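Local coordinates for protein protease VP4 (Blotched snakehead virus, PDB 2GEF) that cleaves peptide bonds as a serine protease with a serine/lysine catalytic dyad, and as part of a birnavirus polyprotein probably processes that polyprotein, at residues A[23-27]-A[55-59]; A[72-78]-A[100-106]; A[95-99]-A[158-162]; A[139-143]-A[200-204]; A[152-157]-A[182-188]. All blocks are in the same frame, centred on the assembly; numbering follows the deposited sequence.

Interaction 1: A[23-27]-A[55-59]; sequences RIVHF and HRDLM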
# COMPACT_ATOMS: atom_id res chain seq x y z
N ARG A 23 -5.51 10.33 13.97
CA ARG A 23 -5.03 9.68 15.20
C ARG A 23 -3.72 8.91 15.08
O ARG A 23 -3.55 8.06 14.21
CB ARG A 23 -6.08 8.76 15.75
CG ARG A 23 -7.18 8.49 14.80
CD ARG A 23 -8.23 7.66 15.56
NE ARG A 23 -7.57 6.67 16.45
CZ ARG A 23 -8.20 6.09 17.46
NH1 ARG A 23 -9.51 6.38 17.67
NH2 ARG A 23 -7.53 5.25 18.26
N ILE A 24 -2.75 9.28 15.92
CA ILE A 24 -1.58 8.50 16.09
C ILE A 24 -2.00 7.09 16.64
O ILE A 24 -2.65 6.98 17.65
CB ILE A 24 -0.48 9.25 16.95
CG1 ILE A 24 -0.31 10.74 16.53
CG2 ILE A 24 0.91 8.66 16.74
CD1 ILE A 24 -0.85 11.11 15.17
N VAL A 25 -1.67 6.01 15.92
CA VAL A 25 -1.83 4.69 16.51
C VAL A 25 -0.54 3.93 16.34
O VAL A 25 0.26 4.11 15.37
CB VAL A 25 -3.15 3.85 16.09
CG1 VAL A 25 -3.87 4.37 14.90
CG2 VAL A 25 -2.96 2.23 16.12
N HIS A 26 -0.37 3.06 17.33
CA HIS A 26 0.84 2.34 17.45
C HIS A 26 0.53 0.96 16.86
O HIS A 26 -0.42 0.27 17.29
CB HIS A 26 1.29 2.23 18.90
CG HIS A 26 2.46 1.36 19.04
ND1 HIS A 26 3.64 1.62 18.38
CD2 HIS A 26 2.61 0.17 19.66
CE1 HIS A 26 4.50 0.64 18.63
NE2 HIS A 26 3.90 -0.25 19.41
N PHE A 27 1.33 0.60 15.84
CA PHE A 27 1.24 -0.66 15.15
C PHE A 27 2.58 -1.35 15.35
O PHE A 27 3.69 -0.80 15.09
CB PHE A 27 1.03 -0.43 13.63
CG PHE A 27 -0.37 -0.05 13.28
CD1 PHE A 27 -0.65 1.21 12.76
CD2 PHE A 27 -1.44 -0.91 13.49
CE1 PHE A 27 -1.99 1.58 12.45
CE2 PHE A 27 -2.76 -0.51 13.19
CZ PHE A 27 -2.99 0.71 12.63
N HIS A 55 -9.50 -3.82 11.76
CA HIS A 55 -9.26 -2.49 12.37
C HIS A 55 -10.18 -1.56 11.75
O HIS A 55 -9.86 -0.38 11.56
CB HIS A 55 -7.81 -2.02 12.17
CG HIS A 55 -6.77 -3.04 12.59
ND1 HIS A 55 -6.24 -3.09 13.87
CD2 HIS A 55 -6.23 -4.08 11.92
CE1 HIS A 55 -5.38 -4.10 13.96
NE2 HIS A 55 -5.38 -4.75 12.80
N ARG A 56 -11.35 -2.11 11.43
CA ARG A 56 -12.57 -1.39 11.02
C ARG A 56 -12.83 -0.14 11.90
O ARG A 56 -13.25 0.96 11.41
CB ARG A 56 -13.75 -2.35 11.02
CG ARG A 56 -13.59 -3.27 9.87
CD ARG A 56 -14.53 -4.52 9.82
NE ARG A 56 -15.60 -4.17 8.90
CZ ARG A 56 -16.80 -4.79 8.93
NH1 ARG A 56 -16.95 -5.84 9.77
NH2 ARG A 56 -17.81 -4.35 8.13
N ASP A 57 -12.55 -0.29 13.20
CA ASP A 57 -12.79 0.82 14.15
C ASP A 57 -12.00 2.05 13.84
O ASP A 57 -12.19 3.05 14.49
CB ASP A 57 -12.41 0.48 15.58
CG ASP A 57 -11.02 -0.09 15.73
OD1 ASP A 57 -10.74 -1.08 15.08
OD2 ASP A 57 -10.22 0.45 16.52
N LEU A 58 -11.04 1.90 12.94
CA LEU A 58 -10.06 2.91 12.60
C LEU A 58 -10.38 3.52 11.20
O LEU A 58 -9.84 4.60 10.85
CB LEU A 58 -8.66 2.35 12.60
CG LEU A 58 -7.88 2.21 13.91
CD1 LEU A 58 -6.56 1.57 13.58
CD2 LEU A 58 -7.72 3.44 14.82
N MSE A 59 -11.24 2.82 10.43
CA MSE A 59 -11.76 3.30 9.14
C MSE A 59 -12.77 4.38 9.27
O MSE A 59 -13.56 4.34 10.24
CB MSE A 59 -12.48 2.17 8.44
CG MSE A 59 -11.44 1.02 8.08
SE MSE A 59 -12.15 -0.52 7.30
CE MSE A 59 -12.31 0.13 5.54

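Interaction 2: A[72-78]-A[100-106]; sequences DDHKVWG and TRTDLTI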
# COMPACT_ATOMS: atom_id res chain seq x y z
N ASP A 72 -7.39 -17.08 -0.81
CA ASP A 72 -7.94 -18.08 0.07
C ASP A 72 -9.20 -17.54 0.81
O ASP A 72 -9.45 -17.99 1.91
CB ASP A 72 -6.87 -18.54 1.12
CG ASP A 72 -6.13 -17.39 1.83
OD1 ASP A 72 -6.28 -16.19 1.48
OD2 ASP A 72 -5.35 -17.65 2.76
N ASP A 73 -9.94 -16.55 0.29
CA ASP A 73 -11.27 -16.26 0.79
C ASP A 73 -11.37 -15.47 2.08
O ASP A 73 -12.40 -15.53 2.76
CB ASP A 73 -12.14 -17.49 0.95
CG ASP A 73 -12.78 -17.94 -0.39
OD1 ASP A 73 -13.24 -17.06 -1.13
OD2 ASP A 73 -12.80 -19.17 -0.71
N HIS A 74 -10.29 -14.79 2.42
CA HIS A 74 -10.25 -13.83 3.51
C HIS A 74 -10.72 -12.49 3.06
O HIS A 74 -10.82 -12.24 1.87
CB HIS A 74 -8.84 -13.79 4.06
CG HIS A 74 -8.58 -14.96 4.88
ND1 HIS A 74 -9.05 -15.07 6.17
CD2 HIS A 74 -8.04 -16.16 4.57
CE1 HIS A 74 -8.76 -16.27 6.63
NE2 HIS A 74 -8.15 -16.96 5.68
N LYS A 75 -10.99 -11.63 4.02
CA LYS A 75 -11.33 -10.20 3.68
C LYS A 75 -10.25 -9.18 3.87
O LYS A 75 -9.43 -9.21 4.84
CB LYS A 75 -12.62 -9.77 4.45
CG LYS A 75 -13.64 -10.88 4.28
CD LYS A 75 -14.63 -10.92 5.37
CE LYS A 75 -15.54 -12.14 5.29
NZ LYS A 75 -16.78 -11.83 4.58
N VAL A 76 -10.23 -8.26 2.90
CA VAL A 76 -9.41 -7.13 3.03
C VAL A 76 -10.41 -6.05 3.12
O VAL A 76 -10.85 -5.59 2.06
CB VAL A 76 -8.50 -6.81 1.81
CG1 VAL A 76 -7.49 -5.58 2.17
CG2 VAL A 76 -7.77 -8.09 1.28
N TRP A 77 -10.76 -5.63 4.34
CA TRP A 77 -11.57 -4.42 4.58
C TRP A 77 -10.97 -3.09 3.99
O TRP A 77 -9.84 -2.73 4.31
CB TRP A 77 -11.76 -4.24 6.09
CG TRP A 77 -12.20 -5.47 6.74
CD1 TRP A 77 -11.48 -6.31 7.63
CD2 TRP A 77 -13.49 -5.99 6.66
NE1 TRP A 77 -12.31 -7.34 8.09
CE2 TRP A 77 -13.54 -7.17 7.50
CE3 TRP A 77 -14.63 -5.58 5.98
CZ2 TRP A 77 -14.67 -7.95 7.60
CZ3 TRP A 77 -15.81 -6.39 6.11
CH2 TRP A 77 -15.81 -7.53 6.92
N GLY A 78 -11.76 -2.36 3.18
CA GLY A 78 -11.33 -1.08 2.60
C GLY A 78 -10.95 -1.11 1.17
O GLY A 78 -10.64 -0.10 0.54
N THR A 100 -3.50 -14.98 2.08
CA THR A 100 -3.00 -14.32 3.25
C THR A 100 -3.19 -15.12 4.54
O THR A 100 -2.57 -14.74 5.47
CB THR A 100 -3.64 -13.03 3.43
OG1 THR A 100 -5.04 -13.25 3.54
CG2 THR A 100 -3.21 -11.99 2.18
N ARG A 101 -4.05 -16.19 4.59
CA ARG A 101 -4.49 -16.84 5.87
C ARG A 101 -5.00 -15.85 7.03
O ARG A 101 -5.15 -16.19 8.21
CB ARG A 101 -3.48 -17.91 6.39
CG ARG A 101 -2.01 -17.80 5.93
CD ARG A 101 -1.01 -18.83 6.51
NE ARG A 101 0.29 -18.11 6.64
CZ ARG A 101 0.45 -17.07 7.47
NH1 ARG A 101 -0.58 -16.69 8.22
NH2 ARG A 101 1.58 -16.37 7.49
N THR A 102 -5.40 -14.63 6.67
CA THR A 102 -5.94 -13.71 7.64
C THR A 102 -6.75 -12.62 6.91
O THR A 102 -6.50 -12.27 5.74
CB THR A 102 -4.77 -13.10 8.50
OG1 THR A 102 -5.32 -12.12 9.40
CG2 THR A 102 -3.63 -12.36 7.55
N ASP A 103 -7.72 -12.06 7.61
CA ASP A 103 -8.30 -10.79 7.15
C ASP A 103 -7.33 -9.64 7.27
O ASP A 103 -6.45 -9.66 8.11
CB ASP A 103 -9.60 -10.45 7.94
CG ASP A 103 -10.71 -11.52 7.74
OD1 ASP A 103 -10.65 -12.33 6.84
OD2 ASP A 103 -11.67 -11.59 8.53
N LEU A 104 -7.51 -8.60 6.53
CA LEU A 104 -6.60 -7.47 6.73
C LEU A 104 -7.51 -6.29 6.57
O LEU A 104 -8.63 -6.47 6.05
CB LEU A 104 -5.47 -7.39 5.67
CG LEU A 104 -4.28 -8.43 5.64
CD1 LEU A 104 -4.44 -9.42 4.46
CD2 LEU A 104 -2.89 -7.67 5.47
N THR A 105 -7.07 -5.14 7.06
CA THR A 105 -7.73 -3.90 6.86
C THR A 105 -6.72 -2.96 6.32
O THR A 105 -5.55 -3.00 6.77
CB THR A 105 -8.14 -3.40 8.28
OG1 THR A 105 -8.98 -4.39 8.85
CG2 THR A 105 -9.02 -2.23 8.16
N ILE A 106 -7.06 -2.10 5.36
CA ILE A 106 -6.11 -1.07 4.89
C ILE A 106 -6.66 0.33 5.28
O ILE A 106 -7.88 0.52 5.44
CB ILE A 106 -5.88 -1.20 3.34
CG1 ILE A 106 -7.22 -1.04 2.65
CG2 ILE A 106 -5.35 -2.58 3.03
CD1 ILE A 106 -7.29 -0.78 1.14

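Interaction 3: A[95-99]-A[158-162]; sequences KFNVK and CLSGT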
# COMPACT_ATOMS: atom_id res chain seq x y z
N LYS A 95 -11.66 -12.19 -6.97
CA LYS A 95 -10.77 -12.36 -5.85
C LYS A 95 -9.31 -11.92 -6.16
O LYS A 95 -8.85 -11.88 -7.31
CB LYS A 95 -10.77 -13.83 -5.42
N PHE A 96 -8.56 -11.59 -5.11
CA PHE A 96 -7.16 -11.30 -5.27
C PHE A 96 -6.45 -12.61 -5.55
O PHE A 96 -7.00 -13.67 -5.15
CB PHE A 96 -6.75 -10.68 -4.00
CG PHE A 96 -6.94 -9.13 -3.94
CD1 PHE A 96 -8.13 -8.52 -4.20
CD2 PHE A 96 -5.88 -8.34 -3.60
CE1 PHE A 96 -8.29 -7.13 -4.10
CE2 PHE A 96 -6.02 -6.96 -3.48
CZ PHE A 96 -7.21 -6.35 -3.72
N ASN A 97 -5.29 -12.56 -6.23
CA ASN A 97 -4.37 -13.69 -6.34
C ASN A 97 -3.71 -14.26 -4.97
O ASN A 97 -3.82 -15.46 -4.61
CB ASN A 97 -3.29 -13.43 -7.37
CG ASN A 97 -2.57 -14.73 -7.77
OD1 ASN A 97 -1.72 -15.27 -7.01
ND2 ASN A 97 -3.02 -15.31 -8.84
N VAL A 98 -3.18 -13.30 -4.22
CA VAL A 98 -2.64 -13.43 -2.90
C VAL A 98 -3.48 -14.21 -1.85
O VAL A 98 -4.65 -13.99 -1.62
CB VAL A 98 -2.25 -11.97 -2.38
CG1 VAL A 98 -3.46 -11.22 -2.06
CG2 VAL A 98 -1.16 -12.05 -1.25
N LYS A 99 -2.76 -15.02 -1.09
CA LYS A 99 -3.39 -15.89 -0.16
C LYS A 99 -2.71 -15.38 1.14
O LYS A 99 -1.52 -15.25 1.23
CB LYS A 99 -3.02 -17.38 -0.51
CG LYS A 99 -4.06 -18.09 -1.43
CD LYS A 99 -3.42 -19.41 -1.91
CE LYS A 99 -4.08 -20.16 -3.17
NZ LYS A 99 -3.81 -19.61 -4.54
N CYS A 158 1.34 -6.13 -8.26
CA CYS A 158 0.40 -7.27 -8.26
C CYS A 158 1.16 -8.57 -8.09
O CYS A 158 2.40 -8.63 -8.27
CB CYS A 158 -0.48 -7.31 -9.49
SG CYS A 158 -1.39 -5.84 -9.74
N LEU A 159 0.42 -9.59 -7.67
CA LEU A 159 0.99 -10.91 -7.46
C LEU A 159 0.40 -11.97 -8.38
O LEU A 159 -0.81 -12.02 -8.60
CB LEU A 159 0.95 -11.37 -5.98
CG LEU A 159 2.03 -10.69 -5.10
CD1 LEU A 159 1.83 -11.15 -3.72
CD2 LEU A 159 3.42 -11.11 -5.58
N SER A 160 1.30 -12.73 -8.98
CA SER A 160 0.98 -14.06 -9.59
C SER A 160 1.67 -15.23 -8.90
O SER A 160 2.79 -15.48 -9.23
CB SER A 160 1.53 -14.06 -10.99
OG SER A 160 1.06 -15.13 -11.66
N GLY A 161 0.99 -16.01 -8.04
CA GLY A 161 1.69 -16.86 -7.10
C GLY A 161 2.70 -15.95 -6.35
O GLY A 161 2.32 -15.00 -5.71
N THR A 162 3.97 -16.30 -6.37
CA THR A 162 5.03 -15.57 -5.63
C THR A 162 5.84 -14.61 -6.60
O THR A 162 6.72 -13.89 -6.13
CB THR A 162 6.05 -16.64 -4.98
OG1 THR A 162 6.91 -16.00 -4.05
CG2 THR A 162 6.89 -17.12 -5.98
O HOH W 1 -0.07 -14.53 -4.43

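Interaction 4: A[139-143]-A[200-204]; sequences IALAL and LDDAA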
# COMPACT_ATOMS: atom_id res chain seq x y z
N ILE A 139 1.69 -7.09 -2.75
CA ILE A 139 2.89 -7.25 -2.03
C ILE A 139 2.73 -6.79 -0.56
O ILE A 139 3.08 -7.55 0.30
CB ILE A 139 3.92 -6.49 -2.61
CG1 ILE A 139 4.31 -7.05 -4.07
CG2 ILE A 139 5.18 -6.61 -1.74
CD1 ILE A 139 5.51 -6.16 -4.65
N ALA A 140 2.19 -5.57 -0.30
CA ALA A 140 1.86 -5.11 1.08
C ALA A 140 0.97 -6.11 1.90
O ALA A 140 1.17 -6.47 3.08
CB ALA A 140 1.14 -3.68 0.94
N LEU A 141 -0.13 -6.49 1.29
CA LEU A 141 -0.92 -7.63 1.90
C LEU A 141 -0.20 -8.78 2.44
O LEU A 141 -0.42 -9.21 3.56
CB LEU A 141 -1.93 -8.18 0.86
CG LEU A 141 -2.92 -7.07 0.48
CD1 LEU A 141 -4.12 -7.46 -0.48
CD2 LEU A 141 -3.32 -6.18 1.61
N ALA A 142 0.54 -9.38 1.56
CA ALA A 142 1.52 -10.45 1.87
C ALA A 142 2.47 -10.19 3.01
O ALA A 142 2.64 -10.99 3.90
CB ALA A 142 2.40 -10.76 0.66
N LEU A 143 3.27 -9.16 2.86
CA LEU A 143 4.23 -8.85 3.96
C LEU A 143 3.39 -8.61 5.26
O LEU A 143 3.81 -9.05 6.36
CB LEU A 143 5.05 -7.61 3.55
CG LEU A 143 5.75 -7.99 2.24
CD1 LEU A 143 6.69 -6.87 1.90
CD2 LEU A 143 6.67 -9.02 2.58
N LEU A 200 8.10 -12.24 -4.14
CA LEU A 200 7.69 -12.07 -2.72
C LEU A 200 8.74 -12.38 -1.63
O LEU A 200 8.74 -11.78 -0.56
CB LEU A 200 6.49 -12.95 -2.53
CG LEU A 200 5.44 -12.40 -1.66
CD1 LEU A 200 4.98 -11.01 -2.16
CD2 LEU A 200 4.31 -13.44 -1.45
N ASP A 201 9.57 -13.36 -1.89
CA ASP A 201 10.78 -13.67 -1.09
C ASP A 201 11.79 -12.52 -1.02
O ASP A 201 12.25 -12.17 0.08
CB ASP A 201 11.40 -14.97 -1.58
CG ASP A 201 10.61 -16.18 -1.02
OD1 ASP A 201 10.37 -16.30 0.24
OD2 ASP A 201 10.15 -17.02 -1.85
N ASP A 202 12.03 -11.87 -2.16
CA ASP A 202 12.92 -10.73 -2.21
C ASP A 202 12.33 -9.53 -1.56
O ASP A 202 13.00 -8.80 -0.90
CB ASP A 202 13.30 -10.34 -3.65
CG ASP A 202 14.16 -11.37 -4.30
OD1 ASP A 202 14.19 -11.49 -5.56
OD2 ASP A 202 14.68 -12.17 -3.49
N ALA A 203 11.06 -9.31 -1.75
CA ALA A 203 10.35 -8.26 -0.96
C ALA A 203 10.36 -8.49 0.54
O ALA A 203 10.52 -7.55 1.24
CB ALA A 203 8.93 -8.20 -1.46
N ALA A 204 10.15 -9.72 1.07
CA ALA A 204 10.35 -9.95 2.48
C ALA A 204 11.78 -9.81 2.89
O ALA A 204 12.00 -9.26 3.97
CB ALA A 204 9.81 -11.43 2.88

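Interaction 5: A[152-157]-A[182-188]; sequences KAAYTG and LPLVGMT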
# COMPACT_ATOMS: atom_id res chain seq x y z
N LYS A 152 10.39 -0.35 6.64
CA LYS A 152 10.49 1.08 6.21
C LYS A 152 10.57 1.24 4.71
O LYS A 152 11.60 1.45 4.16
CB LYS A 152 11.64 1.79 6.88
CG LYS A 152 11.71 1.60 8.36
CD LYS A 152 13.03 2.22 8.98
CE LYS A 152 13.41 1.63 10.37
NZ LYS A 152 14.41 2.60 11.07
N ALA A 153 9.46 1.13 4.00
CA ALA A 153 9.49 1.26 2.59
C ALA A 153 8.08 1.24 2.20
O ALA A 153 7.32 0.61 2.84
CB ALA A 153 10.20 -0.07 2.00
N ALA A 154 7.71 1.75 1.03
CA ALA A 154 6.33 1.44 0.56
C ALA A 154 6.41 0.41 -0.54
O ALA A 154 7.31 0.43 -1.38
CB ALA A 154 5.65 2.75 0.06
N TYR A 155 5.42 -0.44 -0.67
CA TYR A 155 5.44 -1.51 -1.70
C TYR A 155 4.32 -1.43 -2.75
O TYR A 155 3.12 -1.15 -2.45
CB TYR A 155 5.45 -2.91 -1.07
CG TYR A 155 6.66 -3.12 -0.18
CD1 TYR A 155 7.85 -3.60 -0.71
CD2 TYR A 155 6.58 -2.95 1.26
CE1 TYR A 155 9.03 -3.83 0.11
CE2 TYR A 155 7.79 -3.10 2.09
CZ TYR A 155 8.96 -3.54 1.49
OH TYR A 155 10.18 -3.63 2.22
N THR A 156 4.68 -1.80 -3.99
CA THR A 156 3.68 -1.84 -5.09
C THR A 156 3.94 -2.98 -6.06
O THR A 156 5.09 -3.24 -6.47
CB THR A 156 3.49 -0.44 -5.76
OG1 THR A 156 2.18 -0.37 -6.34
CG2 THR A 156 4.63 -0.04 -6.81
N GLY A 157 2.89 -3.74 -6.36
CA GLY A 157 3.08 -4.81 -7.24
C GLY A 157 1.92 -5.76 -7.12
O GLY A 157 1.50 -6.05 -6.01
N LEU A 182 10.61 7.54 2.36
CA LEU A 182 10.60 6.09 2.11
C LEU A 182 10.82 5.79 0.66
O LEU A 182 10.28 6.56 -0.17
CB LEU A 182 9.23 5.50 2.46
CG LEU A 182 8.76 5.62 3.89
CD1 LEU A 182 7.50 4.72 4.23
CD2 LEU A 182 9.93 5.22 4.89
N PRO A 183 11.60 4.69 0.36
CA PRO A 183 11.56 4.15 -0.94
C PRO A 183 10.29 3.48 -1.39
O PRO A 183 9.56 2.84 -0.60
CB PRO A 183 12.79 3.18 -0.97
CG PRO A 183 12.80 2.64 0.45
CD PRO A 183 12.58 3.96 1.20
N LEU A 184 10.02 3.68 -2.69
CA LEU A 184 9.12 2.81 -3.46
C LEU A 184 9.83 1.51 -3.92
O LEU A 184 10.87 1.59 -4.56
CB LEU A 184 8.45 3.52 -4.58
CG LEU A 184 7.29 2.72 -5.18
CD1 LEU A 184 6.21 2.46 -4.26
CD2 LEU A 184 6.69 3.41 -6.49
N VAL A 185 9.29 0.35 -3.48
CA VAL A 185 9.90 -0.90 -3.72
C VAL A 185 8.89 -1.78 -4.44
O VAL A 185 7.67 -1.84 -4.11
CB VAL A 185 10.37 -1.57 -2.40
CG1 VAL A 185 11.03 -2.92 -2.68
CG2 VAL A 185 11.37 -0.68 -1.68
N GLY A 186 9.35 -2.43 -5.46
CA GLY A 186 8.43 -3.34 -6.16
C GLY A 186 8.62 -3.35 -7.66
O GLY A 186 9.76 -3.53 -8.10
N MSE A 187 7.52 -3.31 -8.45
CA MSE A 187 7.73 -3.35 -9.89
C MSE A 187 6.65 -2.48 -10.54
O MSE A 187 5.44 -2.66 -10.25
CB MSE A 187 7.58 -4.76 -10.51
CG MSE A 187 8.58 -5.78 -10.27
SE MSE A 187 8.12 -7.31 -11.39
CE MSE A 187 9.13 -6.65 -12.97
N THR A 188 7.11 -1.55 -11.40
CA THR A 188 6.23 -0.66 -12.13
C THR A 188 6.56 -0.67 -13.63
O THR A 188 7.69 -1.01 -13.97
CB THR A 188 6.23 0.66 -11.60
OG1 THR A 188 7.52 1.24 -11.78
CG2 THR A 188 5.89 0.63 -10.16

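Interaction 1: A[23-27]-A[55-59]
The F27 ring turns its edge toward the face of the H55 imidazole in a T-shaped pair, with ring centroids 6.0 Å apart and planes at 81°. The H55 atom nearest that edge is ND1, which lies close to the F27 plane, 4.4 Å from F27 CE2. One face of F27 carries a methyl of its own strand, V25 CG2, set off toward the rim. L58 approaches the same ring obliquely, its CD1 3.8 Å from F27 CZ. The third flat group, the R23 guanidinium, has L58 CD2 over one face, 3.6 Å from R23 NE; the arginine and leucine side chains cross at about a right angle. L58 thus works with both of its branches, CD1 for the phenylalanine and CD2 for the arginine, while V25 CG1 meets it tip to tip, 4.0 Å from L58 CD2.

Residues 23-27 run along an outer strand of the three-stranded antiparallel sheet and bond through the backbone to strand 120-126; residues 55-59 make a short 3-10 turn between strand 43-52 and helix 61-64. No hydrogen bond crosses between the two segments, and the contact rests on apolar and aromatic packing, with the guanidinium face laid against L58. The F27 ring reaches H55 because CG stands anti to the carbonyl carbon (chi1 -78°), swinging the ring across. The imidazole has its own tether, as NE2 is hydrogen-bonded to the carbonyl of R52. F27 and L58 both also touch L107 of strand 104-109, whereas R23 lies at the exposed end.

Interaction 2: A[72-78]-A[100-106]
D103 draws H74 and K75 together through a single carboxylate oxygen. H74 ND1 donates to D103 OD1 over 3.2 Å, with the oxygen in the imidazole plane, and K75 N donates to the same atom over 2.9 Å; the two donors come from opposite faces of the carboxylate. The imidazole is also laid flat on the backbone, T102 N sitting over the centre of one ring face.

The tight part is the parallel pairing of strands 75-77 and 104-106, where L104 N bonds K75 O, W77 N bonds L104 O and I106 N bonds W77 O. On one side of this sheet V76 CG1 packs 3.8 Å from I106 CG2; on the other, W77 CD1 lies 3.4 Å from T105 OG1, a hydroxyl held by the carbonyl of G53. Toward the more solvent-accessible end the strands give way to loops. There R101 is exposed, and D72 grips two successive amides, OD1 taking T100 N at 3.1 Å and OD2 taking R101 N at 2.7 Å through its syn lone pair.

W77 NE1 is buried with no partner in the model, probably at some energetic cost. The paired donors on D103 OD1 would favour an ionised carboxylate and should fix the rotation of the imidazole.

Interaction 3: A[95-99]-A[158-162]
N97 and L159 mark the point where the two backbones come nearest, their CA atoms 6.1 Å apart. Residues 95-99 have no regular structure, whereas 158-160 form the end of a strand that turns away at G161. That glycine has a positive phi (52°), which favours a residue lacking a side chain, and the turn presents its amide to the neighbouring loop.

The side chain of N97 fills the approach. With CG anti to the backbone N (chi1 -164°), the amide group extends across to the strand end, where OD1 accepts a hydrogen bond from G161 N at 3.0 Å. The bond is bent, with an N-H...O angle of 143°, and the donor stands above the amide plane instead of on a lone pair. On the way, N97 CB passes 3.1 Å from L159 O. A water reinforces the link, donating to N97 OD1 at 3.2 Å and to G161 O at 2.8 Å, so that the asparagine oxygen receives two hydrogens and the glycine is held at both its N and its O. Deeper in, the contact becomes apolar: V98 CG2 meets L159 CD1 at 4.0 Å, the two side chains slanting past one another. Polar atoms thus occupy the outer part, and two buried aliphatic groups close the inner part.

Helix 138-146 packs against the apolar part from both segments, V98 touching L141 and L159 touching S138. L159 also packs against L200 of helix 200-209 and V164 of strand 163-165, while the backbone of V98 bonds to G71, joining this loop to the chain ahead of strand 75-77.

Interaction 4: A[139-143]-A[200-204]
L200 straddles the methyl of A142, with both branches engaged: A142 CB is 3.8 Å from L200 CD1 and 3.9 Å from L200 CD2. The alanine points straight at the opposing helix, and the leucine reaches out from its own helix to meet it. One turn along that helix the roles of large and small residue are exchanged. A203 directs its methyl toward helix 139-143, where I139 CG2 approaches A203 CB at 4.1 Å, the branch that stands anti to the backbone N. L143 then extends over the backbone of the partner, with CD2 3.8 Å from A204 CA and CD1 3.9 Å from A203 O.

The short helical segments cross at -65° with axes 10.4 Å apart, and the leucines and isoleucine bridge this separation to small alanines. Behind the interface, I139 and L143 also pack on Y155 of strand 154-160, and L200 on L159. I139 comes three residues after the nucleophile S136.

No hydrogen bond or charge pair crosses between the helices. Between these segments contact is by van der Waals packing alone, of aliphatic side chains and, at L143, of backbone, with no directional bond.

Interaction 5: A[152-157]-A[182-188]
V185 and Y155 form the apolar centre, lying side by side and pointing the same way from neighbouring strands. The valine meets the ring obliquely, with V185 CG1 3.6 Å from Y155 CE1, and its other branch, CG2, lies 3.9 Å from A153 CB. With CG1 anti to the backbone N (chi1 -180°), the valine presents one methyl to the tyrosine and the other to the alanine. On the other side of the sheet L184 spreads over its neighbours, L184 CD1 reaching T156 CG2 at 3.9 Å. The same T156 methyl meets T188 CG2 at 3.6 Å, the two threonines crossing at about a right angle.

Between these layers runs a parallel register. A154 N bonds P183 O at 2.7 Å, V185 N bonds A154 O, T156 N bonds V185 O and M187 N closes the row on T156 O at 3.1 Å. At G186 the backbone brings T156 O to 3.4 Å from G186 CA, and a beta carbon here would clash with that oxygen.

Polar ends are satisfied at the margins: Y155 OH by H206 and T188 OG1 by E193. T156 OG1 makes a weak hydrogen bond with K173 NZ, and G157 joins S136 through the backbone.

The chain leaves strand 154-160, passes through antiparallel strand 163-165 and helix 170-178, and returns in parallel as strand 184-186 beside 154-160. The helix carries the catalytic K173, and T156, at the end of the paired strands, lies directly beside the serine/lysine dyad that K173 forms with the nucleophile S136.

In the fold
From the N terminus, interaction 1 closes first, folding the chain from strand 22-27 through strand 43-52 back on itself; interaction 2 opens only afterwards. Interaction 2 crosses interaction 3, because 95-99 falls inside the loop that 72-78 and 100-106 close. Interaction 3 in turn crosses both interaction 4 and interaction 5, sharing strand 154-160 with the latter, whereas interaction 5 is nested within the loop closed by 139-143 and 200-204. Contacts join most neighbours: H55 reaches T105 between interactions 1 and 2, L104 meets L141 between 2 and 4, and I139 meets T156 between 4 and 5. The large mixed sheet is thereby tied through helix 138-146 to the four-stranded sheet.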